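PDB 6D2K: FERM, ARHGEF and pleckstrin domain-containing protein 2 from Mus musculus, which activates RAC1 as a guanine nucleotide exchange factor and takes part in semaphorin responses, actin remodelling and integrin regulation, its FERM domain being the part described here. Local coordinates for residues A[108-111]-A[112-116]; A[117-120]-A[121-125]. One frame throughout, in Å; residues are numbered along the deposited sequence.

Following the chain from its N terminus, contact 1 (108-116) ends helix 98-113 of the FERM central domain, and contact 2 (117-125) begins helix 121-136. Each is local, spanning a single helix end; they lie in series, neither nesting nor crossing. Contact 1 turns the chain out of the first helix through a Schellman motif, and contact 2 leads it into the next through an N-cap. The join is direct: Leu-117 N lies 3.0 Å from Asp-111 O, a probable hydrogen bond, and the methyls of Leu-112 pack against the backbones of Leu-117 and Ala-124. Outside the pair, contact 1 reaches strand 79-85 of the ubiquitin-like lobe, and contact 2 reaches helix 161-168.

Contact 1: A[108-111]-A[112-116]; sequences LKRD and LLEER
Asp-111 and Arg-116 close the C-terminal end of helix 98-113 through their backbones, in a Schellman motif. Arg-116 N donates to Asp-111 O at 2.8 Å, and inside this wider loop Glu-115 N reaches back to Leu-112 O. Glu-115 makes the turn possible with its positive phi of 64°. Upstream the regular helical bonds persist, the last being Glu-114 N to Arg-110 O at 2.8 Å.

Charged contacts gather on one side of this end. Arg-116 grips Glu-114 side-on, with NE at 3.0 Å and NH2 at 2.7 Å both aimed at the single atom OE1, which lies at the guanidinium edge and nearly in its plane. NE meets the anti lone pair of OE1, whereas NH2 comes from above the carboxylate plane. Glu-114 OE2 turns instead to a salt bridge with Arg-82 of strand 79-85. Asp-111 OD2 sits near the guanidinium edge of Arg-116, 4.2 Å from NE and beyond a salt bridge; its OD1 pairs with Arg-196.

The aliphatic part of Arg-110 runs alongside Glu-114 in the same direction, its CG 3.6 Å from the carboxylate carbon CD of Glu-114. Glu-114 comes alongside with its CG beside its own backbone N (chi1 -69°) and its chain extended beyond. The Arg-110 guanidinium passes on, giving NH1 to Leu-83 O.

Shortened to an alanine, Glu-114 would lose the carboxylate, and NE and NH2 of Arg-116 and the Arg-82 guanidinium would probably be left without this shared partner, the Arg-116 side chain more free to turn. With one carboxylate held by two arginines, the helix end is tied by charge to the strand of the neighbouring lobe, and the acidic groups near its C-terminus probably have much of their charge balanced by these partners.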
ATOM      1  N   LEU A 108       7.014  -3.294  -1.131  1.00  9.65           N
ATOM      2  CA  LEU A 108       7.435  -3.600   0.229  1.00  9.62           C
ATOM      3  C   LEU A 108       8.707  -2.848   0.590  1.00 11.25           C
ATOM      4  O   LEU A 108       8.855  -2.398   1.731  1.00 11.17           O
ATOM      5  CB  LEU A 108       7.599  -5.114   0.406  1.00 11.27           C
ATOM      6  CG  LEU A 108       6.245  -5.825   0.314  1.00 10.61           C
ATOM      7  CD1 LEU A 108       6.506  -7.306   0.078  1.00 12.95           C
ATOM      8  CD2 LEU A 108       5.367  -5.588   1.559  1.00 11.44           C
ATOM      9  N   LYS A 109       9.611  -2.698  -0.383  1.00 10.62           N
ATOM     10  CA  LYS A 109      10.791  -1.869  -0.218  1.00 11.26           C
ATOM     11  C   LYS A 109      10.373  -0.447   0.156  1.00 13.06           C
ATOM     12  O   LYS A 109      10.928   0.126   1.086  1.00 11.78           O
ATOM     13  CB  LYS A 109      11.654  -1.890  -1.488  1.00 10.96           C
ATOM     14  CG  LYS A 109      12.816  -0.898  -1.466  1.00 15.66           C
ATOM     15  CD  LYS A 109      13.613  -0.960  -2.758  1.00 17.72           C
ATOM     16  CE  LYS A 109      14.596   0.199  -2.821  1.00 27.56           C
ATOM     17  NZ  LYS A 109      15.318   0.281  -4.114  1.00 32.34           N
ATOM     18  N   ARG A 110       9.400   0.101  -0.567  1.00 10.70           N
ATOM     19  CA  ARG A 110       8.923   1.452  -0.265  1.00 12.08           C
ATOM     20  C   ARG A 110       8.299   1.524   1.129  1.00 12.00           C
ATOM     21  O   ARG A 110       8.547   2.486   1.873  1.00 13.90           O
ATOM     22  CB  ARG A 110       7.920   1.940  -1.315  1.00 12.84           C
ATOM     23  CG  ARG A 110       7.215   3.235  -0.911  1.00 20.99           C
ATOM     24  CD  ARG A 110       5.882   3.433  -1.645  1.00 20.19           C
ATOM     25  NE  ARG A 110       6.106   3.766  -3.031  1.00 20.20           N
ATOM     26  CZ  ARG A 110       5.194   3.704  -3.992  1.00 16.52           C
ATOM     27  NH1 ARG A 110       3.961   3.297  -3.732  1.00 16.68           N
ATOM     28  NH2 ARG A 110       5.542   4.031  -5.227  1.00 18.45           N
ATOM     29  N   ASP A 111       7.494   0.523   1.494  1.00 10.59           N
ATOM     30  CA  ASP A 111       6.834   0.532   2.797  1.00 10.67           C
ATOM     31  C   ASP A 111       7.840   0.436   3.931  1.00 14.45           C
ATOM     32  O   ASP A 111       7.635   0.991   5.001  1.00 13.53           O
ATOM     33  CB  ASP A 111       5.796  -0.601   2.900  1.00 12.12           C
ATOM     34  CG  ASP A 111       4.586  -0.368   2.013  1.00 15.96           C
ATOM     35  OD1 ASP A 111       3.825  -1.332   1.786  1.00 15.01           O
ATOM     36  OD2 ASP A 111       4.387   0.776   1.544  1.00 16.42           O
ATOM     37  N   LEU A 112       8.943  -0.261   3.693  1.00 12.25           N
ATOM     38  CA  LEU A 112      10.012  -0.329   4.692  1.00 13.32           C
ATOM     39  C   LEU A 112      10.680   1.049   4.837  1.00 14.60           C
ATOM     40  O   LEU A 112      10.854   1.551   5.952  1.00 17.73           O
ATOM     41  CB  LEU A 112      11.024  -1.418   4.305  1.00 12.92           C
ATOM     42  CG  LEU A 112      12.176  -1.688   5.274  1.00 15.65           C
ATOM     43  CD1 LEU A 112      11.668  -2.250   6.579  1.00 16.87           C
ATOM     44  CD2 LEU A 112      13.176  -2.654   4.640  1.00 18.42           C
ATOM     45  N   LEU A 113      11.009   1.671   3.709  1.00 12.91           N
ATOM     46  CA  LEU A 113      11.669   2.977   3.697  1.00 14.98           C
ATOM     47  C   LEU A 113      10.806   4.048   4.356  1.00 16.37           C
ATOM     48  O   LEU A 113      11.301   4.899   5.107  1.00 19.71           O
ATOM     49  CB  LEU A 113      11.989   3.387   2.257  1.00 14.32           C
ATOM     50  CG  LEU A 113      12.550   4.798   2.048  1.00 16.11           C
ATOM     51  CD1 LEU A 113      13.881   4.966   2.773  1.00 17.06           C
ATOM     52  CD2 LEU A 113      12.703   5.097   0.569  1.00 18.42           C
ATOM     53  N   GLU A 114       9.512   3.994   4.068  1.00 15.01           N
ATOM     54  CA  GLU A 114       8.543   4.961   4.593  1.00 15.15           C
ATOM     55  C   GLU A 114       8.085   4.643   6.017  1.00 19.63           C
ATOM     56  O   GLU A 114       7.256   5.357   6.574  1.00 19.99           O
ATOM     57  CB  GLU A 114       7.359   5.093   3.617  1.00 14.78           C
ATOM     58  CG  GLU A 114       7.782   5.787   2.327  1.00 13.17           C
ATOM     59  CD  GLU A 114       6.673   5.997   1.296  1.00 18.36           C
ATOM     60  OE1 GLU A 114       5.524   5.557   1.502  1.00 19.44           O
ATOM     61  OE2 GLU A 114       6.977   6.614   0.257  1.00 23.94           O
ATOM     62  N   GLU A 115       8.646   3.592   6.610  1.00 14.74           N
ATOM     63  CA  GLU A 115       8.358   3.211   7.993  1.00 18.23           C
ATOM     64  C   GLU A 115       6.905   2.788   8.211  1.00 21.17           C
ATOM     65  O   GLU A 115       6.347   2.950   9.300  1.00 21.98           O
ATOM     66  CB  GLU A 115       8.776   4.335   8.949  1.00 22.77           C
ATOM     67  CG  GLU A 115      10.239   4.737   8.761  1.00 19.90           C
ATOM     68  CD  GLU A 115      10.674   5.828   9.719  1.00 27.94           C
ATOM     69  OE1 GLU A 115      11.144   5.486  10.821  1.00 32.78           O
ATOM     70  OE2 GLU A 115      10.554   7.016   9.358  1.00 29.86           O
ATOM     71  N   ARG A 116       6.299   2.240   7.165  1.00 20.35           N
ATOM     72  CA  ARG A 116       4.977   1.623   7.265  1.00 18.72           C
ATOM     73  C   ARG A 116       5.088   0.154   7.641  1.00 17.71           C
ATOM     74  O   ARG A 116       4.332  -0.356   8.464  1.00 23.66           O
ATOM     75  CB  ARG A 116       4.247   1.739   5.930  1.00 21.81           C
ATOM     76  CG  ARG A 116       3.970   3.177   5.516  1.00 28.91           C
ATOM     77  CD  ARG A 116       3.180   3.252   4.219  1.00 30.50           C
ATOM     78  NE  ARG A 116       3.560   4.439   3.459  1.00 39.94           N
ATOM     79  CZ  ARG A 116       3.150   5.671   3.744  1.00 40.48           C
ATOM     80  NH1 ARG A 116       2.332   5.878   4.770  1.00 44.46           N
ATOM     81  NH2 ARG A 116       3.551   6.694   3.001  1.00 36.96           N
TER

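Contact 2: A[117-120]-A[121-125]; sequences LTCT and ANTAA
The peptide carbonyl of Thr-120 is the flat group at work in this helix N-cap: Ala-124 N approaches its O nearly end-on, and no ring comes from either segment. That bond, 3.0 Å long from Ala-124 N to Thr-120 O with an N-H...O angle of 161°, closes the first turn of helix 121-136, and Ala-125 N to Ala-121 O carries the pattern on.

Thr-120 is the N-cap residue, and its side chain adds a second link. OG1 sits between the backbone N and the carbonyl carbon (chi1 59°), a rotation that turns the hydroxyl to the start of the helix, where it accepts a weak, 3.4 Å hydrogen bond from Thr-123 N. The hydroxyl thus offers an acceptor to an N-H of the first turn, as an N-cap side chain does. The two threonine side chains slant across each other, and Thr-123 CB also rests 3.3 Å from Thr-120 OG1.

Apolar contact lies one residue earlier. Cys-119 points toward the helix and brings SG beside Ala-124, 3.6 Å from its backbone N and 3.9 Å from its CB, while Thr-123 CG2 approaches the same sulfur. Cys-119 also touches Leu-190, and Leu-117 packs on Leu-108 and Asp-111 of the preceding helix. Past the cap, Asn-122 and Ala-125 turn to helix 161-168, both touching Lys-163. The contact thus joins an extended linker to a surface helix start within the FERM central domain. Closest of the side-chain atoms across it are the two hydroxyl oxygens, Thr-120 OG1 and Thr-123 OG1, 2.9 Å apart.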
ATOM      1  N   LEU A 117       6.026  -0.528   6.997  1.00 17.32           N
ATOM      2  CA  LEU A 117       6.284  -1.926   7.261  1.00 18.85           C
ATOM      3  C   LEU A 117       7.313  -1.992   8.365  1.00 23.09           C
ATOM      4  O   LEU A 117       8.491  -1.725   8.127  1.00 30.63           O
ATOM      5  CB  LEU A 117       6.856  -2.600   6.008  1.00 17.09           C
ATOM      6  CG  LEU A 117       6.999  -4.122   6.062  1.00 16.41           C
ATOM      7  CD1 LEU A 117       5.653  -4.736   6.283  1.00 17.07           C
ATOM      8  CD2 LEU A 117       7.629  -4.670   4.787  1.00 17.93           C
ATOM      9  N   THR A 118       6.884  -2.315   9.578  1.00 18.95           N
ATOM     10  CA  THR A 118       7.838  -2.409  10.671  1.00 21.00           C
ATOM     11  C   THR A 118       8.075  -3.870  11.043  1.00 18.71           C
ATOM     12  O   THR A 118       7.263  -4.744  10.745  1.00 20.37           O
ATOM     13  CB  THR A 118       7.451  -1.517  11.870  1.00 26.92           C
ATOM     14  OG1 THR A 118       6.059  -1.666  12.158  1.00 22.25           O
ATOM     15  CG2 THR A 118       7.722  -0.044  11.544  1.00 31.99           C
ATOM     16  N   CYS A 119       9.223  -4.133  11.652  1.00 17.83           N
ATOM     17  CA  CYS A 119       9.633  -5.491  11.982  1.00 20.20           C
ATOM     18  C   CYS A 119      10.896  -5.388  12.808  1.00 17.23           C
ATOM     19  O   CYS A 119      11.414  -4.285  13.011  1.00 17.55           O
ATOM     20  CB  CYS A 119       9.884  -6.307  10.710  1.00 21.08           C
ATOM     21  SG  CYS A 119      11.017  -5.563   9.521  1.00 21.41           S
ATOM     22  N   THR A 120      11.396  -6.525  13.284  1.00 17.79           N
ATOM     23  CA  THR A 120      12.597  -6.521  14.101  1.00 16.57           C
ATOM     24  C   THR A 120      13.793  -6.054  13.284  1.00 19.00           C
ATOM     25  O   THR A 120      13.762  -6.072  12.053  1.00 16.65           O
ATOM     26  CB  THR A 120      12.886  -7.909  14.701  1.00 17.07           C
ATOM     27  OG1 THR A 120      13.038  -8.876  13.645  1.00 21.39           O
ATOM     28  CG2 THR A 120      11.766  -8.345  15.631  1.00 21.21           C
ATOM     29  N   ALA A 121      14.849  -5.633  13.969  1.00 19.65           N
ATOM     30  CA  ALA A 121      16.046  -5.131  13.308  1.00 20.58           C
ATOM     31  C   ALA A 121      16.669  -6.172  12.384  1.00 19.64           C
ATOM     32  O   ALA A 121      17.035  -5.862  11.246  1.00 19.55           O
ATOM     33  CB  ALA A 121      17.059  -4.668  14.337  1.00 22.27           C
ATOM     34  N   ASN A 122      16.800  -7.405  12.860  1.00 19.15           N
ATOM     35  CA  ASN A 122      17.376  -8.444  12.012  1.00 19.65           C
ATOM     36  C   ASN A 122      16.517  -8.691  10.791  1.00 18.11           C
ATOM     37  O   ASN A 122      17.030  -8.858   9.686  1.00 15.45           O
ATOM     38  CB  ASN A 122      17.588  -9.760  12.771  1.00 18.60           C
ATOM     39  CG  ASN A 122      18.933  -9.826  13.465  1.00 29.28           C
ATOM     40  OD1 ASN A 122      19.976  -9.717  12.829  1.00 31.05           O
ATOM     41  ND2 ASN A 122      18.914 -10.021  14.774  1.00 26.63           N
ATOM     42  N   THR A 123      15.203  -8.712  10.982  1.00 16.74           N
ATOM     43  CA  THR A 123      14.319  -8.978   9.858  1.00 15.55           C
ATOM     44  C   THR A 123      14.363  -7.879   8.793  1.00 17.14           C
ATOM     45  O   THR A 123      14.312  -8.160   7.580  1.00 15.35           O
ATOM     46  CB  THR A 123      12.893  -9.259  10.330  1.00 17.00           C
ATOM     47  OG1 THR A 123      12.930 -10.411  11.172  1.00 19.04           O
ATOM     48  CG2 THR A 123      11.985  -9.532   9.134  1.00 18.23           C
ATOM     49  N   ALA A 124      14.462  -6.626   9.236  1.00 13.79           N
ATOM     50  CA  ALA A 124      14.599  -5.514   8.306  1.00 15.27           C
ATOM     51  C   ALA A 124      15.875  -5.679   7.493  1.00 17.65           C
ATOM     52  O   ALA A 124      15.882  -5.507   6.270  1.00 14.61           O
ATOM     53  CB  ALA A 124      14.615  -4.186   9.061  1.00 18.96           C
ATOM     54  N   ALA A 125      16.958  -5.991   8.197  1.00 14.28           N
ATOM     55  CA  ALA A 125      18.267  -6.188   7.582  1.00 15.13           C
ATOM     56  C   ALA A 125      18.234  -7.338   6.579  1.00 12.40           C
ATOM     57  O   ALA A 125      18.827  -7.253   5.477  1.00 14.58           O
ATOM     58  CB  ALA A 125      19.297  -6.464   8.663  1.00 17.01           C
TER